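Local structure of ADP-ribosylglycohydrolase (Thermus thermophilus, 2YZV) at residues A124-G129 with P218-G223; G160-L165 with G195-P200; T168-W173 with L188-F193. The protein is a member of the ADP-ribosylglycohydrolase family, is built mainly of helices, with no strands, and holds magnesium ions at neighbouring metal sites. All blocks are in the same frame, centred on the assembly; numbering follows the deposited sequence.

From the N terminus, the chain first reaches the loop 124-129, whose partner 218-223 comes 89 residues later at the start of helix 221-234; contact 1 therefore closes the widest of the three loops. Inside it, contact 2 brings the N-terminal end of helix 162-179 to the loop 195-200. Nested in turn, contact 3 joins the same helix, further along, to the end of helix 184-189 and the turn after it. The loops do not cross. Contacts 1 and 2 touch through Tyr220 OH and Glu163 OE2, 2.7 Å apart; contacts 2 and 3 share helix 162-179. Contact 1 lies about 17 Å from contact 3, centre to centre, and the two do not touch.

Contact 1 of 3, residues A124-G129 with P218-G223; sequences AGAGNG and PGYAPG
Ala126 meets Tyr220 and Ala221 with both its methyl and its carbonyl. Its CB lies 3.8 Å from CE1 of Tyr220, while its carbonyl O approaches CD1 of the same ring obliquely. The tyrosine CB leaves its backbone pointing away from the loop 124-129, yet with CG opposite the backbone N (chi1 -179°) the ring is carried back alongside Ala126. Pro222 CD sits over the centre of one ring face, and the phenol OH is hydrogen-bonded to Glu163 of helix 162-179, so both the plane and the far end of the ring are held. Ala221 N donates a hydrogen bond to Ala126 O, 3.0 Å long and nearly straight at 167°, with the donor in the carbonyl plane. It places the loop at the beginning of helix 221-234: Tyr220 is at the N-cap, and a first-turn N-H of that helix is taken up by a carbonyl distant in sequence. Just before that carbonyl, Gly125 centres an inverse gamma turn. The backbones run close enough for a single beta bridge between Gly127 and Tyr220, their CA atoms 4.7 Å apart, and Gly127 CA makes a CH...O contact of 3.4 Å with Gly219 O. Ala221 CB is set 3.5 Å from Gly127 O. With Asn128 CG between its own backbone N and carbonyl carbon (chi1 54°), Gly219 O stands over the carboxamide face, 3.3 Å from Asn128 CG. Its ND2 is hydrogen-bonded to Thr224 and to Asp251, a ligand of one bound magnesium ion, consistent with a second-shell place; the side chain comes within about 5 Å of a magnesium ion.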
loop_
_atom_site.group_PDB
_atom_site.type_symbol
_atom_site.label_atom_id
_atom_site.label_comp_id
_atom_site.label_asym_id
_atom_site.label_seq_id
_atom_site.Cartn_x
_atom_site.Cartn_y
_atom_site.Cartn_z
ATOM N N ALA A 124 -4.388 19.052 5.759
ATOM C CA ALA A 124 -3.032 18.933 6.286
ATOM C C ALA A 124 -2.519 17.503 6.123
ATOM O O ALA A 124 -1.324 17.240 6.273
ATOM C CB ALA A 124 -2.999 19.334 7.761
ATOM N N GLY A 125 -3.426 16.586 5.803
ATOM C CA GLY A 125 -3.040 15.196 5.641
ATOM C C GLY A 125 -2.542 14.850 4.252
ATOM O O GLY A 125 -3.324 14.434 3.396
ATOM N N ALA A 126 -1.239 15.015 4.027
ATOM C CA ALA A 126 -0.639 14.707 2.732
ATOM C C ALA A 126 0.256 13.480 2.842
ATOM O O ALA A 126 0.991 13.159 1.906
ATOM C CB ALA A 126 0.173 15.896 2.222
ATOM N N GLY A 127 0.182 12.807 3.986
ATOM C CA GLY A 127 0.981 11.618 4.231
ATOM C C GLY A 127 0.608 10.432 3.363
ATOM O O GLY A 127 -0.364 10.480 2.616
ATOM N N ASN A 128 1.381 9.356 3.486
ATOM C CA ASN A 128 1.182 8.151 2.688
ATOM C C ASN A 128 0.206 7.119 3.241
ATOM O O ASN A 128 0.077 6.036 2.678
ATOM C CB ASN A 128 2.525 7.465 2.457
ATOM C CG ASN A 128 3.260 7.189 3.751
ATOM O OD1 ASN A 128 2.642 7.042 4.805
ATOM N ND2 ASN A 128 4.584 7.106 3.680
ATOM N N GLY A 129 -0.478 7.444 4.333
ATOM C CA GLY A 129 -1.415 6.495 4.916
ATOM C C GLY A 129 -2.411 5.862 3.952
ATOM O O GLY A 129 -2.652 4.656 4.016
ATOM N N PRO A 218 10.455 8.618 1.811
ATOM C CA PRO A 218 9.540 9.702 2.194
ATOM C C PRO A 218 8.214 9.284 2.817
ATOM O O PRO A 218 7.693 8.205 2.534
ATOM C CB PRO A 218 9.300 10.452 0.875
ATOM C CG PRO A 218 10.333 9.894 -0.090
ATOM C CD PRO A 218 10.487 8.474 0.348
ATOM N N GLY A 219 7.679 10.171 3.650
ATOM C CA GLY A 219 6.394 9.941 4.287
ATOM C C GLY A 219 5.322 10.676 3.493
ATOM O O GLY A 219 4.136 10.383 3.605
ATOM N N TYR A 220 5.761 11.634 2.680
ATOM C CA TYR A 220 4.883 12.442 1.833
ATOM C C TYR A 220 4.353 11.526 0.724
ATOM O O TYR A 220 5.136 10.891 0.032
ATOM C CB TYR A 220 5.711 13.600 1.259
ATOM C CG TYR A 220 4.991 14.577 0.361
ATOM C CD1 TYR A 220 3.820 15.211 0.773
ATOM C CD2 TYR A 220 5.526 14.920 -0.879
ATOM C CE1 TYR A 220 3.200 16.171 -0.026
ATOM C CE2 TYR A 220 4.918 15.876 -1.687
ATOM C CZ TYR A 220 3.756 16.498 -1.253
ATOM O OH TYR A 220 3.158 17.444 -2.049
ATOM N N ALA A 221 3.031 11.466 0.557
ATOM C CA ALA A 221 2.419 10.579 -0.439
ATOM C C ALA A 221 3.074 10.534 -1.821
ATOM O O ALA A 221 3.403 9.455 -2.311
ATOM C CB ALA A 221 0.923 10.888 -0.579
ATOM N N PRO A 222 3.255 11.690 -2.478
ATOM C CA PRO A 222 3.885 11.641 -3.802
ATOM C C PRO A 222 5.283 11.028 -3.745
ATOM O O PRO A 222 5.676 10.270 -4.636
ATOM C CB PRO A 222 3.919 13.108 -4.223
ATOM C CG PRO A 222 2.708 13.680 -3.541
ATOM C CD PRO A 222 2.781 13.051 -2.169
ATOM N N GLY A 223 6.030 11.361 -2.694
ATOM C CA GLY A 223 7.378 10.837 -2.545
ATOM C C GLY A 223 7.401 9.348 -2.258
ATOM O O GLY A 223 8.301 8.631 -2.710
#

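Contact 2 of 3, residues G160-L165 with G195-P200; sequences GAREAL and GADLHP
Arg162 stretches from the first turn of its helix across the backbone of Asp197, Leu198 and His199. Its CB points toward that loop, and the chain is drawn out straight, every torsion from chi1 (178°) to chi3 staying near 180°. CD passes 4.0 Å from His199 CB. NE forms a salt bridge with Glu166, whose carboxylate also accepts His199 N and so steadies both partners. CZ lies 3.5 Å from His199 N, which sits over the centre of one guanidinium face; the carbonyl carbon of Leu198 lies over the rim of that face. At the tip, two weak hydrogen bonds lead to Asp197. Arg162 NH2 reaches Asp197 O at the guanidinium edge, 2.9 Å away but bent to 127°. Arg162 NH2 also forms a salt bridge with Asp197 OD1 at 3.3 Å, the carboxylate and guanidinium planes 62° apart. Beside it, Glu163 CB stands over the His199 ring, 4.0 Å from its centroid, a CH-pi contact, with Glu163 CD over the rim of the same face; Pro200 CD lies over the opposite face. The His199 side chain caps its helix, ND1 accepting the backbone N-H of Ala201. The contact thus sets the N-terminal end of helix 162-179 against the N-cap of helix 200-209, at the protein surface.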
loop_
_atom_site.group_PDB
_atom_site.type_symbol
_atom_site.label_atom_id
_atom_site.label_comp_id
_atom_site.label_asym_id
_atom_site.label_seq_id
_atom_site.Cartn_x
_atom_site.Cartn_y
_atom_site.Cartn_z
ATOM N N GLY A 160 -6.865 14.344 3.520
ATOM C CA GLY A 160 -7.588 15.214 2.610
ATOM C C GLY A 160 -6.777 16.077 1.659
ATOM O O GLY A 160 -7.358 16.819 0.868
ATOM N N ALA A 161 -5.449 15.996 1.723
ATOM C CA ALA A 161 -4.605 16.795 0.835
ATOM C C ALA A 161 -4.743 16.326 -0.611
ATOM O O ALA A 161 -4.753 15.126 -0.888
ATOM C CB ALA A 161 -3.144 16.711 1.279
ATOM N N ARG A 162 -4.834 17.281 -1.530
ATOM C CA ARG A 162 -4.983 16.972 -2.946
ATOM C C ARG A 162 -4.001 15.924 -3.458
ATOM O O ARG A 162 -4.401 14.967 -4.122
ATOM C CB ARG A 162 -4.822 18.235 -3.793
ATOM C CG ARG A 162 -4.929 17.962 -5.283
ATOM C CD ARG A 162 -4.540 19.164 -6.123
ATOM N NE ARG A 162 -4.747 18.887 -7.541
ATOM C CZ ARG A 162 -4.389 19.699 -8.527
ATOM N NH1 ARG A 162 -3.793 20.855 -8.260
ATOM N NH2 ARG A 162 -4.633 19.355 -9.785
ATOM N N GLU A 163 -2.719 16.109 -3.160
ATOM C CA GLU A 163 -1.709 15.178 -3.647
ATOM C C GLU A 163 -1.830 13.774 -3.080
ATOM O O GLU A 163 -1.421 12.814 -3.729
ATOM C CB GLU A 163 -0.291 15.723 -3.402
ATOM C CG GLU A 163 0.054 16.018 -1.952
ATOM C CD GLU A 163 -0.211 17.463 -1.568
ATOM O OE1 GLU A 163 -1.374 17.904 -1.668
ATOM O OE2 GLU A 163 0.750 18.159 -1.163
ATOM N N ALA A 164 -2.380 13.644 -1.876
ATOM C CA ALA A 164 -2.550 12.321 -1.283
ATOM C C ALA A 164 -3.716 11.621 -1.971
ATOM O O ALA A 164 -3.649 10.430 -2.269
ATOM C CB ALA A 164 -2.809 12.432 0.212
ATOM N N LEU A 165 -4.788 12.364 -2.223
ATOM C CA LEU A 165 -5.942 11.788 -2.898
ATOM C C LEU A 165 -5.550 11.337 -4.307
ATOM O O LEU A 165 -5.881 10.230 -4.724
ATOM C CB LEU A 165 -7.081 12.813 -2.967
ATOM C CG LEU A 165 -7.540 13.331 -1.602
ATOM C CD1 LEU A 165 -8.773 14.204 -1.775
ATOM C CD2 LEU A 165 -7.854 12.166 -0.673
ATOM N N GLY A 195 -0.080 14.556 -18.668
ATOM C CA GLY A 195 -0.795 15.750 -19.081
ATOM C C GLY A 195 -2.033 16.025 -18.246
ATOM O O GLY A 195 -2.742 17.003 -18.483
ATOM N N ALA A 196 -2.299 15.165 -17.266
ATOM C CA ALA A 196 -3.466 15.335 -16.405
ATOM C C ALA A 196 -3.252 16.470 -15.410
ATOM O O ALA A 196 -2.118 16.788 -15.052
ATOM C CB ALA A 196 -3.764 14.037 -15.659
ATOM N N ASP A 197 -4.348 17.082 -14.970
ATOM C CA ASP A 197 -4.274 18.177 -14.011
ATOM C C ASP A 197 -4.079 17.623 -12.604
ATOM O O ASP A 197 -5.041 17.387 -11.869
ATOM C CB ASP A 197 -5.546 19.027 -14.077
ATOM C CG ASP A 197 -5.560 20.135 -13.042
ATOM O OD1 ASP A 197 -4.500 20.753 -12.817
ATOM O OD2 ASP A 197 -6.634 20.392 -12.460
ATOM N N LEU A 198 -2.817 17.409 -12.248
ATOM C CA LEU A 198 -2.463 16.875 -10.941
ATOM C C LEU A 198 -1.625 17.878 -10.161
ATOM O O LEU A 198 -1.079 18.829 -10.726
ATOM C CB LEU A 198 -1.657 15.582 -11.103
ATOM C CG LEU A 198 -2.288 14.445 -11.910
ATOM C CD1 LEU A 198 -1.274 13.319 -12.114
ATOM C CD2 LEU A 198 -3.516 13.938 -11.182
ATOM N N HIS A 199 -1.530 17.660 -8.857
ATOM C CA HIS A 199 -0.721 18.519 -8.005
ATOM C C HIS A 199 0.690 18.490 -8.606
ATOM O O HIS A 199 1.173 17.439 -9.020
ATOM C CB HIS A 199 -0.729 17.962 -6.581
ATOM C CG HIS A 199 0.067 18.766 -5.606
ATOM N ND1 HIS A 199 1.445 18.741 -5.569
ATOM C CD2 HIS A 199 -0.321 19.604 -4.615
ATOM C CE1 HIS A 199 1.871 19.528 -4.597
ATOM N NE2 HIS A 199 0.820 20.062 -4.002
ATOM N N PRO A 200 1.361 19.650 -8.679
ATOM C CA PRO A 200 2.712 19.733 -9.245
ATOM C C PRO A 200 3.698 18.660 -8.789
ATOM O O PRO A 200 4.488 18.159 -9.592
ATOM C CB PRO A 200 3.165 21.137 -8.846
ATOM C CG PRO A 200 1.899 21.907 -8.881
ATOM C CD PRO A 200 0.906 20.973 -8.217
#

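Contact 3 of 3, residues T168-W173 with L188-F193; sequences TEVLAW and LALEPF
Trp173, Phe193 and Val170 carry most of this contact, with the phenylalanine ring lodged against the other two. Trp173 CG is trans to its main-chain N (chi1 180°), which carries the indole out toward Pro192 and Phe193. Phe193 turns an edge to the indole face in an offset edge-to-face pair: its centroid is 5.3 Å from that of the five-membered ring, with the planes at 86°. The phenylalanine ring also comes up to the tryptophan stem, Phe193 CE2 lying 3.7 Å from Trp173 CB, which meets it near the ring plane. Over one face of the same ring stands Val170 CG2, 3.8 Å from the centroid and 11° off the normal, a well-centred CH-pi contact. Val170 and Trp173 are three residues apart on helix 162-179, so adjacent turns present the methyl to the face and the CB to the edge of one ring. The architecture is that of an all-helical fold: after a four-residue connection the short helix 184-189 begins, and the turn beyond it returns to the earlier helix. Leu190 leaves the helix with positive phi, and a 3-10 segment, 191-193, follows, with Phe193 N hydrogen-bonded back to Leu190 O (2.9 Å). That turn delivers Pro192 and Phe193 to the same indole face. Pro192 CG lies 3.4 Å from Trp173 CE2 and makes a second CH-pi contact, with the five-membered ring. Leu190 CD2 fills the corner between the two helix residues, 3.7 Å from Val170 CG1 and 3.9 Å from Trp173 CZ3. Val170 also packs against Leu225 of helix 221-234, whereas Glu169 forms a salt bridge with Arg152 of helix 147-156.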
loop_
_atom_site.group_PDB
_atom_site.type_symbol
_atom_site.label_atom_id
_atom_site.label_comp_id
_atom_site.label_asym_id
_atom_site.label_seq_id
_atom_site.Cartn_x
_atom_site.Cartn_y
_atom_site.Cartn_z
ATOM N N THR A 168 -3.308 8.286 -4.438
ATOM C CA THR A 168 -4.080 7.079 -4.177
ATOM C C THR A 168 -4.753 6.616 -5.466
ATOM O O THR A 168 -4.803 5.418 -5.754
ATOM C CB THR A 168 -5.140 7.324 -3.082
ATOM O OG1 THR A 168 -4.485 7.774 -1.888
ATOM C CG2 THR A 168 -5.903 6.032 -2.776
ATOM N N GLU A 169 -5.262 7.563 -6.247
ATOM C CA GLU A 169 -5.908 7.223 -7.509
ATOM C C GLU A 169 -4.893 6.604 -8.466
ATOM O O GLU A 169 -5.200 5.638 -9.171
ATOM C CB GLU A 169 -6.539 8.466 -8.139
ATOM C CG GLU A 169 -7.615 9.101 -7.271
ATOM C CD GLU A 169 -8.194 10.358 -7.885
ATOM O OE1 GLU A 169 -7.420 11.134 -8.486
ATOM O OE2 GLU A 169 -9.416 10.578 -7.757
ATOM N N VAL A 170 -3.684 7.157 -8.485
ATOM C CA VAL A 170 -2.630 6.639 -9.349
ATOM C C VAL A 170 -2.268 5.214 -8.924
ATOM O O VAL A 170 -2.110 4.336 -9.770
ATOM C CB VAL A 170 -1.366 7.548 -9.321
ATOM C CG1 VAL A 170 -0.230 6.892 -10.096
ATOM C CG2 VAL A 170 -1.691 8.908 -9.946
ATOM N N LEU A 171 -2.156 4.967 -7.619
ATOM C CA LEU A 171 -1.826 3.618 -7.165
ATOM C C LEU A 171 -2.974 2.653 -7.473
ATOM O O LEU A 171 -2.740 1.494 -7.798
ATOM C CB LEU A 171 -1.502 3.602 -5.664
ATOM C CG LEU A 171 -1.036 2.249 -5.105
ATOM C CD1 LEU A 171 0.234 1.799 -5.814
ATOM C CD2 LEU A 171 -0.778 2.374 -3.610
ATOM N N ALA A 172 -4.211 3.128 -7.379
ATOM C CA ALA A 172 -5.352 2.271 -7.677
ATOM C C ALA A 172 -5.254 1.827 -9.134
ATOM O O ALA A 172 -5.465 0.656 -9.452
ATOM C CB ALA A 172 -6.658 3.024 -7.432
ATOM N N TRP A 173 -4.917 2.764 -10.016
ATOM C CA TRP A 173 -4.782 2.455 -11.437
ATOM C C TRP A 173 -3.650 1.448 -11.637
ATOM O O TRP A 173 -3.807 0.455 -12.347
ATOM C CB TRP A 173 -4.479 3.727 -12.234
ATOM C CG TRP A 173 -4.328 3.474 -13.706
ATOM C CD1 TRP A 173 -5.335 3.364 -14.623
ATOM C CD2 TRP A 173 -3.106 3.243 -14.420
ATOM N NE1 TRP A 173 -4.816 3.080 -15.865
ATOM C CE2 TRP A 173 -3.452 3.000 -15.770
ATOM C CE3 TRP A 173 -1.753 3.219 -14.054
ATOM C CZ2 TRP A 173 -2.495 2.735 -16.753
ATOM C CZ3 TRP A 173 -0.797 2.954 -15.035
ATOM C CH2 TRP A 173 -1.178 2.716 -16.371
ATOM N N LEU A 188 4.881 1.870 -15.639
ATOM C CA LEU A 188 5.733 3.031 -15.406
ATOM C C LEU A 188 5.428 4.216 -16.321
ATOM O O LEU A 188 5.696 5.357 -15.961
ATOM C CB LEU A 188 7.207 2.630 -15.540
ATOM C CG LEU A 188 7.652 1.542 -14.559
ATOM C CD1 LEU A 188 9.090 1.135 -14.862
ATOM C CD2 LEU A 188 7.519 2.054 -13.125
ATOM N N ALA A 189 4.854 3.953 -17.493
ATOM C CA ALA A 189 4.532 5.030 -18.421
ATOM C C ALA A 189 3.370 5.879 -17.903
ATOM O O ALA A 189 3.242 7.046 -18.270
ATOM C CB ALA A 189 4.213 4.461 -19.803
ATOM N N LEU A 190 2.523 5.288 -17.058
ATOM C CA LEU A 190 1.405 6.017 -16.454
ATOM C C LEU A 190 0.668 6.885 -17.470
ATOM O O LEU A 190 0.271 8.009 -17.162
ATOM C CB LEU A 190 1.943 6.904 -15.324
ATOM C CG LEU A 190 2.535 6.138 -14.134
ATOM C CD1 LEU A 190 3.539 6.991 -13.368
ATOM C CD2 LEU A 190 1.396 5.695 -13.224
ATOM N N GLU A 191 0.469 6.344 -18.666
ATOM C CA GLU A 191 -0.167 7.072 -19.762
ATOM C C GLU A 191 -1.427 7.893 -19.460
ATOM O O GLU A 191 -1.512 9.055 -19.848
ATOM C CB GLU A 191 -0.442 6.108 -20.920
ATOM C CG GLU A 191 -0.847 6.794 -22.211
ATOM C CD GLU A 191 -0.821 5.852 -23.396
ATOM O OE1 GLU A 191 -1.546 4.834 -23.367
ATOM O OE2 GLU A 191 -0.071 6.129 -24.357
ATOM N N PRO A 192 -2.417 7.314 -18.765
ATOM C CA PRO A 192 -3.626 8.096 -18.479
ATOM C C PRO A 192 -3.429 9.321 -17.583
ATOM O O PRO A 192 -4.314 10.172 -17.481
ATOM C CB PRO A 192 -4.566 7.064 -17.859
ATOM C CG PRO A 192 -3.627 6.110 -17.200
ATOM C CD PRO A 192 -2.541 5.945 -18.235
ATOM N N PHE A 193 -2.270 9.416 -16.944
ATOM C CA PHE A 193 -1.986 10.536 -16.057
ATOM C C PHE A 193 -1.063 11.573 -16.690
ATOM O O PHE A 193 -0.839 12.647 -16.125
ATOM C CB PHE A 193 -1.390 10.009 -14.750
ATOM C CG PHE A 193 -2.319 9.110 -13.998
ATOM C CD1 PHE A 193 -3.410 9.637 -13.313
ATOM C CD2 PHE A 193 -2.139 7.732 -14.016
ATOM C CE1 PHE A 193 -4.314 8.802 -12.658
ATOM C CE2 PHE A 193 -3.038 6.886 -13.366
ATOM C CZ PHE A 193 -4.126 7.421 -12.687
#